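Local coordinates for disulfide bond protein A (Staphylococcus aureus, PDB 3BCI) that probably acts as a thiol:disulfide oxidoreductase of the DsbA type, using a redox-active cysteine pair to introduce disulfide bonds into other proteins, at residues R38-Y49 / S78-L86. Residues are numbered along the deposited sequence; the frame is centred on the assembly and turned at random.
Sequences RKNYIDNHKVEY and SFLDFQKQL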
ATOM      1  N   ARG A  38      -2.549   9.007  -9.058  1.00 24.05           N
ATOM      2  CA  ARG A  38      -3.924   8.721  -8.677  1.00 28.64           C
ATOM      3  C   ARG A  38      -4.915   9.519  -9.524  1.00 26.80           C
ATOM      4  O   ARG A  38      -5.881   8.978 -10.054  1.00 23.12           O
ATOM      5  CB  ARG A  38      -4.117   9.063  -7.202  1.00 28.67           C
ATOM      6  CG  ARG A  38      -5.526   8.924  -6.711  1.00 40.74           C
ATOM      7  CD  ARG A  38      -5.630   9.308  -5.248  1.00 26.40           C
ATOM      8  NE  ARG A  38      -6.982   9.084  -4.765  1.00 32.66           N
ATOM      9  CZ  ARG A  38      -7.353   9.198  -3.499  1.00 32.95           C
ATOM     10  NH1 ARG A  38      -6.463   9.537  -2.575  1.00 26.84           N
ATOM     11  NH2 ARG A  38      -8.614   8.962  -3.162  1.00 39.74           N
ATOM     12  N   LYS A  39      -4.665  10.810  -9.659  1.00 28.97           N
ATOM     13  CA  LYS A  39      -5.557  11.664 -10.428  1.00 34.38           C
ATOM     14  C   LYS A  39      -5.589  11.352 -11.915  0.70 29.36           C
ATOM     15  O   LYS A  39      -6.651  11.325 -12.524  1.00 34.24           O
ATOM     16  CB  LYS A  39      -5.170  13.132 -10.234  1.00 37.96           C
ATOM     17  CG  LYS A  39      -6.013  14.104 -11.048  1.00 57.75           C
ATOM     18  CD  LYS A  39      -5.653  15.548 -10.740  1.00 66.26           C
ATOM     19  CE  LYS A  39      -6.545  16.512 -11.504  1.00 71.46           C
ATOM     20  NZ  LYS A  39      -6.315  17.923 -11.087  0.70 70.68           N
ATOM     21  N   ASN A  40      -4.430  11.093 -12.501  1.00 26.00           N
ATOM     22  CA  ASN A  40      -4.368  10.848 -13.933  1.00 28.03           C
ATOM     23  C   ASN A  40      -4.456   9.413 -14.416  1.00 29.76           C
ATOM     24  O   ASN A  40      -4.698   9.180 -15.601  1.00 26.24           O
ATOM     25  CB  ASN A  40      -3.098  11.489 -14.492  1.00 37.58           C
ATOM     26  CG  ASN A  40      -3.012  12.969 -14.173  1.00 41.79           C
ATOM     27  OD1 ASN A  40      -3.920  13.735 -14.495  1.00 49.45           O
ATOM     28  ND2 ASN A  40      -1.922  13.378 -13.535  1.00 36.85           N
ATOM     29  N   TYR A  41      -4.274   8.440 -13.529  1.00 23.09           N
ATOM     30  CA  TYR A  41      -4.318   7.060 -13.993  1.00 20.07           C
ATOM     31  C   TYR A  41      -5.044   6.036 -13.136  1.00 21.49           C
ATOM     32  O   TYR A  41      -5.573   5.062 -13.671  1.00 21.72           O
ATOM     33  CB  TYR A  41      -2.896   6.538 -14.247  1.00 22.83           C
ATOM     34  CG  TYR A  41      -2.205   7.132 -15.450  1.00 23.06           C
ATOM     35  CD1 TYR A  41      -1.378   8.245 -15.329  1.00 29.90           C
ATOM     36  CD2 TYR A  41      -2.395   6.588 -16.718  1.00 31.38           C
ATOM     37  CE1 TYR A  41      -0.757   8.804 -16.446  1.00 35.75           C
ATOM     38  CE2 TYR A  41      -1.781   7.137 -17.838  1.00 36.03           C
ATOM     39  CZ  TYR A  41      -0.966   8.244 -17.696  1.00 35.60           C
ATOM     40  OH  TYR A  41      -0.362   8.781 -18.808  1.00 45.38           O
ATOM     41  N   ILE A  42      -5.067   6.226 -11.823  1.00 22.63           N
ATOM     42  CA  ILE A  42      -5.712   5.241 -10.964  1.00 23.69           C
ATOM     43  C   ILE A  42      -7.200   5.468 -10.696  1.00 23.21           C
ATOM     44  O   ILE A  42      -8.006   4.562 -10.895  1.00 22.52           O
ATOM     45  CB  ILE A  42      -4.974   5.123  -9.616  1.00 22.18           C
ATOM     46  CG1 ILE A  42      -3.482   4.850  -9.861  1.00 23.54           C
ATOM     47  CG2 ILE A  42      -5.582   3.980  -8.804  1.00 21.10           C
ATOM     48  CD1 ILE A  42      -2.635   4.864  -8.598  1.00 22.88           C
ATOM     49  N   ASP A  43      -7.566   6.661 -10.241  1.00 23.96           N
ATOM     50  CA  ASP A  43      -8.973   6.956  -9.957  1.00 27.09           C
ATOM     51  C   ASP A  43      -9.860   6.975 -11.195  1.00 28.70           C
ATOM     52  O   ASP A  43     -11.072   6.774 -11.099  1.00 26.42           O
ATOM     53  CB  ASP A  43      -9.105   8.286  -9.220  1.00 30.11           C
ATOM     54  CG  ASP A  43      -8.592   8.208  -7.801  1.00 39.82           C
ATOM     55  OD1 ASP A  43      -8.374   7.082  -7.326  1.00 42.51           O
ATOM     56  OD2 ASP A  43      -8.410   9.259  -7.159  1.00 39.73           O
ATOM     57  N   ASN A  44      -9.267   7.232 -12.355  1.00 26.18           N
ATOM     58  CA  ASN A  44     -10.037   7.245 -13.591  1.00 28.43           C
ATOM     59  C   ASN A  44      -9.933   5.867 -14.243  1.00 31.58           C
ATOM     60  O   ASN A  44     -10.236   5.684 -15.425  1.00 28.91           O
ATOM     61  CB  ASN A  44      -9.542   8.352 -14.532  1.00 27.68           C
ATOM     62  CG  ASN A  44      -8.067   8.248 -14.833  1.00 36.12           C
ATOM     63  OD1 ASN A  44      -7.398   7.314 -14.395  1.00 28.35           O
ATOM     64  ND2 ASN A  44      -7.550   9.209 -15.590  1.00 30.41           N
ATOM     65  N   HIS A  45      -9.480   4.901 -13.447  1.00 27.72           N
ATOM     66  CA  HIS A  45      -9.361   3.509 -13.883  1.00 30.08           C
ATOM     67  C   HIS A  45      -8.563   3.234 -15.155  1.00 33.27           C
ATOM     68  O   HIS A  45      -8.878   2.302 -15.898  1.00 32.55           O
ATOM     69  CB  HIS A  45     -10.765   2.917 -14.029  1.00 32.11           C
ATOM     70  CG  HIS A  45     -11.638   3.162 -12.841  1.00 29.79           C
ATOM     71  ND1 HIS A  45     -11.362   2.638 -11.598  1.00 35.74           N
ATOM     72  CD2 HIS A  45     -12.751   3.919 -12.693  1.00 26.43           C
ATOM     73  CE1 HIS A  45     -12.266   3.063 -10.732  1.00 31.48           C
ATOM     74  NE2 HIS A  45     -13.120   3.841 -11.372  1.00 34.50           N
ATOM     75  N   LYS A  46      -7.530   4.027 -15.409  1.00 30.92           N
ATOM     76  CA  LYS A  46      -6.709   3.808 -16.594  1.00 30.18           C
ATOM     77  C   LYS A  46      -5.719   2.668 -16.372  1.00 30.68           C
ATOM     78  O   LYS A  46      -5.313   1.996 -17.314  1.00 32.86           O
ATOM     79  CB  LYS A  46      -5.962   5.084 -16.978  1.00 32.57           C
ATOM     80  CG  LYS A  46      -6.797   6.037 -17.811  1.00 32.29           C
ATOM     81  CD  LYS A  46      -5.971   7.208 -18.302  1.00 39.93           C
ATOM     82  CE  LYS A  46      -6.670   7.904 -19.456  1.00 49.37           C
ATOM     83  NZ  LYS A  46      -5.981   9.164 -19.849  1.00 62.53           N
ATOM     84  N   VAL A  47      -5.331   2.449 -15.123  1.00 26.75           N
ATOM     85  CA  VAL A  47      -4.402   1.366 -14.812  1.00 22.99           C
ATOM     86  C   VAL A  47      -4.865   0.645 -13.562  1.00 25.57           C
ATOM     87  O   VAL A  47      -5.754   1.117 -12.855  1.00 27.94           O
ATOM     88  CB  VAL A  47      -2.975   1.889 -14.533  1.00 26.01           C
ATOM     89  CG1 VAL A  47      -2.510   2.786 -15.673  1.00 26.21           C
ATOM     90  CG2 VAL A  47      -2.945   2.649 -13.202  1.00 22.35           C
ATOM     91  N   GLU A  48      -4.272  -0.512 -13.312  1.00 27.18           N
ATOM     92  CA  GLU A  48      -4.555  -1.272 -12.105  1.00 28.83           C
ATOM     93  C   GLU A  48      -3.351  -0.945 -11.229  1.00 30.63           C
ATOM     94  O   GLU A  48      -2.211  -0.990 -11.699  1.00 25.92           O
ATOM     95  CB  GLU A  48      -4.582  -2.773 -12.394  1.00 31.95           C
ATOM     96  CG  GLU A  48      -5.677  -3.198 -13.355  1.00 56.74           C
ATOM     97  CD  GLU A  48      -7.031  -3.312 -12.684  1.00 62.17           C
ATOM     98  OE1 GLU A  48      -7.306  -2.535 -11.743  1.00 69.87           O
ATOM     99  OE2 GLU A  48      -7.827  -4.176 -13.108  1.00 71.04           O
ATOM    100  N   TYR A  49      -3.600  -0.581  -9.975  1.00 27.10           N
ATOM    101  CA  TYR A  49      -2.521  -0.261  -9.050  1.00 26.42           C
ATOM    102  C   TYR A  49      -2.449  -1.346  -7.991  1.00 28.33           C
ATOM    103  O   TYR A  49      -3.479  -1.795  -7.481  1.00 24.03           O
ATOM    104  CB  TYR A  49      -2.767   1.094  -8.376  1.00 24.00           C
ATOM    105  CG  TYR A  49      -1.848   1.372  -7.205  1.00 23.41           C
ATOM    106  CD1 TYR A  49      -0.470   1.538  -7.386  1.00 27.51           C
ATOM    107  CD2 TYR A  49      -2.351   1.444  -5.906  1.00 22.26           C
ATOM    108  CE1 TYR A  49       0.380   1.770  -6.292  1.00 24.57           C
ATOM    109  CE2 TYR A  49      -1.518   1.672  -4.817  1.00 25.24           C
ATOM    110  CZ  TYR A  49      -0.158   1.834  -5.013  1.00 25.88           C
ATOM    111  OH  TYR A  49       0.654   2.073  -3.927  1.00 29.04           O
ATOM    112  N   SER A  78     -11.555   3.889  -0.664  1.00 25.50           N
ATOM    113  CA  SER A  78     -10.917   4.618   0.434  1.00 27.72           C
ATOM    114  C   SER A  78      -9.464   4.183   0.621  1.00 26.75           C
ATOM    115  O   SER A  78      -8.746   4.753   1.435  1.00 30.36           O
ATOM    116  CB  SER A  78     -11.657   4.361   1.756  1.00 25.92           C
ATOM    117  OG  SER A  78     -13.008   4.762   1.693  1.00 30.19           O
ATOM    118  N   PHE A  79      -9.039   3.170  -0.126  1.00 27.70           N
ATOM    119  CA  PHE A  79      -7.686   2.638   0.006  1.00 28.50           C
ATOM    120  C   PHE A  79      -6.553   3.649  -0.174  1.00 31.06           C
ATOM    121  O   PHE A  79      -5.645   3.716   0.659  1.00 23.17           O
ATOM    122  CB  PHE A  79      -7.487   1.464  -0.958  1.00 22.07           C
ATOM    123  CG  PHE A  79      -6.124   0.828  -0.865  1.00 27.27           C
ATOM    124  CD1 PHE A  79      -5.711   0.203   0.309  1.00 24.57           C
ATOM    125  CD2 PHE A  79      -5.243   0.878  -1.941  1.00 25.67           C
ATOM    126  CE1 PHE A  79      -4.433  -0.360   0.411  1.00 26.64           C
ATOM    127  CE2 PHE A  79      -3.970   0.321  -1.853  1.00 31.06           C
ATOM    128  CZ  PHE A  79      -3.561  -0.299  -0.676  1.00 24.80           C
ATOM    129  N   LEU A  80      -6.591   4.431  -1.250  1.00 24.54           N
ATOM    130  CA  LEU A  80      -5.531   5.403  -1.484  1.00 29.10           C
ATOM    131  C   LEU A  80      -5.452   6.475  -0.398  1.00 25.51           C
ATOM    132  O   LEU A  80      -4.361   6.944  -0.067  1.00 26.72           O
ATOM    133  CB  LEU A  80      -5.681   6.034  -2.874  1.00 24.30           C
ATOM    134  CG  LEU A  80      -5.417   5.022  -3.999  1.00 38.40           C
ATOM    135  CD1 LEU A  80      -5.541   5.708  -5.356  1.00 36.15           C
ATOM    136  CD2 LEU A  80      -4.022   4.419  -3.838  1.00 36.99           C
ATOM    137  N   ASP A  81      -6.592   6.867   0.164  1.00 27.01           N
ATOM    138  CA  ASP A  81      -6.571   7.864   1.229  1.00 30.52           C
ATOM    139  C   ASP A  81      -5.942   7.226   2.457  1.00 27.32           C
ATOM    140  O   ASP A  81      -5.162   7.856   3.171  1.00 24.41           O
ATOM    141  CB  ASP A  81      -7.982   8.335   1.597  1.00 32.79           C
ATOM    142  CG  ASP A  81      -8.617   9.181   0.519  1.00 38.23           C
ATOM    143  OD1 ASP A  81      -7.891   9.904  -0.195  1.00 34.85           O
ATOM    144  OD2 ASP A  81      -9.855   9.133   0.401  1.00 47.44           O
ATOM    145  N   PHE A  82      -6.303   5.971   2.703  1.00 24.52           N
ATOM    146  CA  PHE A  82      -5.773   5.240   3.846  1.00 23.22           C
ATOM    147  C   PHE A  82      -4.253   5.164   3.745  1.00 26.62           C
ATOM    148  O   PHE A  82      -3.534   5.427   4.706  1.00 24.71           O
ATOM    149  CB  PHE A  82      -6.340   3.820   3.876  1.00 22.18           C
ATOM    150  CG  PHE A  82      -5.890   3.021   5.066  1.00 19.60           C
ATOM    151  CD1 PHE A  82      -6.403   3.289   6.326  1.00 21.28           C
ATOM    152  CD2 PHE A  82      -4.909   2.042   4.932  1.00 25.77           C
ATOM    153  CE1 PHE A  82      -5.946   2.596   7.437  1.00 23.43           C
ATOM    154  CE2 PHE A  82      -4.443   1.343   6.037  1.00 24.94           C
ATOM    155  CZ  PHE A  82      -4.963   1.622   7.293  1.00 28.99           C
ATOM    156  N   GLN A  83      -3.779   4.800   2.561  1.00 23.28           N
ATOM    157  CA  GLN A  83      -2.360   4.661   2.307  1.00 22.10           C
ATOM    158  C   GLN A  83      -1.641   5.990   2.529  1.00 23.16           C
ATOM    159  O   GLN A  83      -0.634   6.057   3.237  1.00 23.14           O
ATOM    160  CB  GLN A  83      -2.169   4.157   0.875  1.00 27.14           C
ATOM    161  CG  GLN A  83      -0.791   3.670   0.548  1.00 38.62           C
ATOM    162  CD  GLN A  83      -0.786   2.767  -0.667  1.00 35.01           C
ATOM    163  OE1 GLN A  83      -1.156   3.181  -1.766  1.00 30.01           O
ATOM    164  NE2 GLN A  83      -0.372   1.519  -0.472  1.00 32.22           N
ATOM    165  N   LYS A  84      -2.172   7.055   1.942  1.00 22.64           N
ATOM    166  CA  LYS A  84      -1.568   8.373   2.093  1.00 29.01           C
ATOM    167  C   LYS A  84      -1.516   8.789   3.558  1.00 28.88           C
ATOM    168  O   LYS A  84      -0.476   9.219   4.060  1.00 26.23           O
ATOM    169  CB  LYS A  84      -2.360   9.414   1.297  1.00 36.49           C
ATOM    170  CG  LYS A  84      -1.866  10.848   1.484  1.00 41.66           C
ATOM    171  CD  LYS A  84      -2.560  11.795   0.519  1.00 52.40           C
ATOM    172  CE  LYS A  84      -4.050  11.882   0.800  1.00 58.41           C
ATOM    173  NZ  LYS A  84      -4.806  12.362  -0.390  1.00 61.01           N
ATOM    174  N   GLN A  85      -2.650   8.656   4.240  1.00 29.67           N
ATOM    175  CA  GLN A  85      -2.751   9.027   5.644  1.00 31.26           C
ATOM    176  C   GLN A  85      -1.868   8.179   6.553  1.00 30.65           C
ATOM    177  O   GLN A  85      -1.360   8.671   7.562  1.00 29.31           O
ATOM    178  CB  GLN A  85      -4.212   8.956   6.102  1.00 37.07           C
ATOM    179  CG  GLN A  85      -5.080  10.087   5.547  1.00 37.41           C
ATOM    180  CD  GLN A  85      -6.560   9.916   5.865  1.00 49.34           C
ATOM    181  OE1 GLN A  85      -6.933   9.584   6.992  1.00 57.80           O
ATOM    182  NE2 GLN A  85      -7.411  10.160   4.870  1.00 50.10           N
ATOM    183  N   LEU A  86      -1.673   6.910   6.204  1.00 24.37           N
ATOM    184  CA  LEU A  86      -0.833   6.049   7.030  1.00 27.59           C
ATOM    185  C   LEU A  86       0.644   6.424   6.863  1.00 30.25           C
ATOM    186  O   LEU A  86       1.377   6.525   7.846  1.00 32.73           O
ATOM    187  CB  LEU A  86      -1.056   4.571   6.683  1.00 23.34           C
ATOM    188  CG  LEU A  86      -0.353   3.555   7.599  1.00 24.74           C
ATOM    189  CD1 LEU A  86      -0.720   3.827   9.053  1.00 27.40           C
ATOM    190  CD2 LEU A  86      -0.768   2.139   7.217  1.00 25.88           C
TER
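Arg38 and Asp81 illustrate how a long cationic side chain can bridge two helices when the axes of their short segments 38-42 and 79-86 come no nearer than 13.4 Å. NH1 of Arg38 donates to Asp81 OD1 at 2.8 Å, in the guanidinium plane but from above the carboxylate; the companion bond from NH2 to that oxygen is weak. On the other edge, NE of Arg38 reaches the syn lone pair of Asp43 OD2 (2.8 Å), and this second carboxylate restrains rotation of the guanidinium. Lys84 NZ, at a long 3.9 Å from Asp81 OD1, probably adds a second positive charge beside that carboxylate. Beneath the ions runs a greasy layer: Leu80 slides alongside the extended Arg38, its CD1 3.5 Å from Arg38 CG and its CB over one guanidinium face. Leu80 also turns CD2 to Tyr49 CE2, 3.8 Å away. The Tyr49 hydroxyl lies 3.0 Å from Gln83 OE1, ring and amide planes nearly perpendicular, while Gln83 NE2 is hydrogen-bonded to the Tyr21 hydroxyl. Met34 backs both Leu80 and Tyr49. The contact thus joins the end of helix 24-42 and edge strand 48-53 of the thioredoxin fold to helix 79-88, part of the helical domain inserted in DsbA proteins.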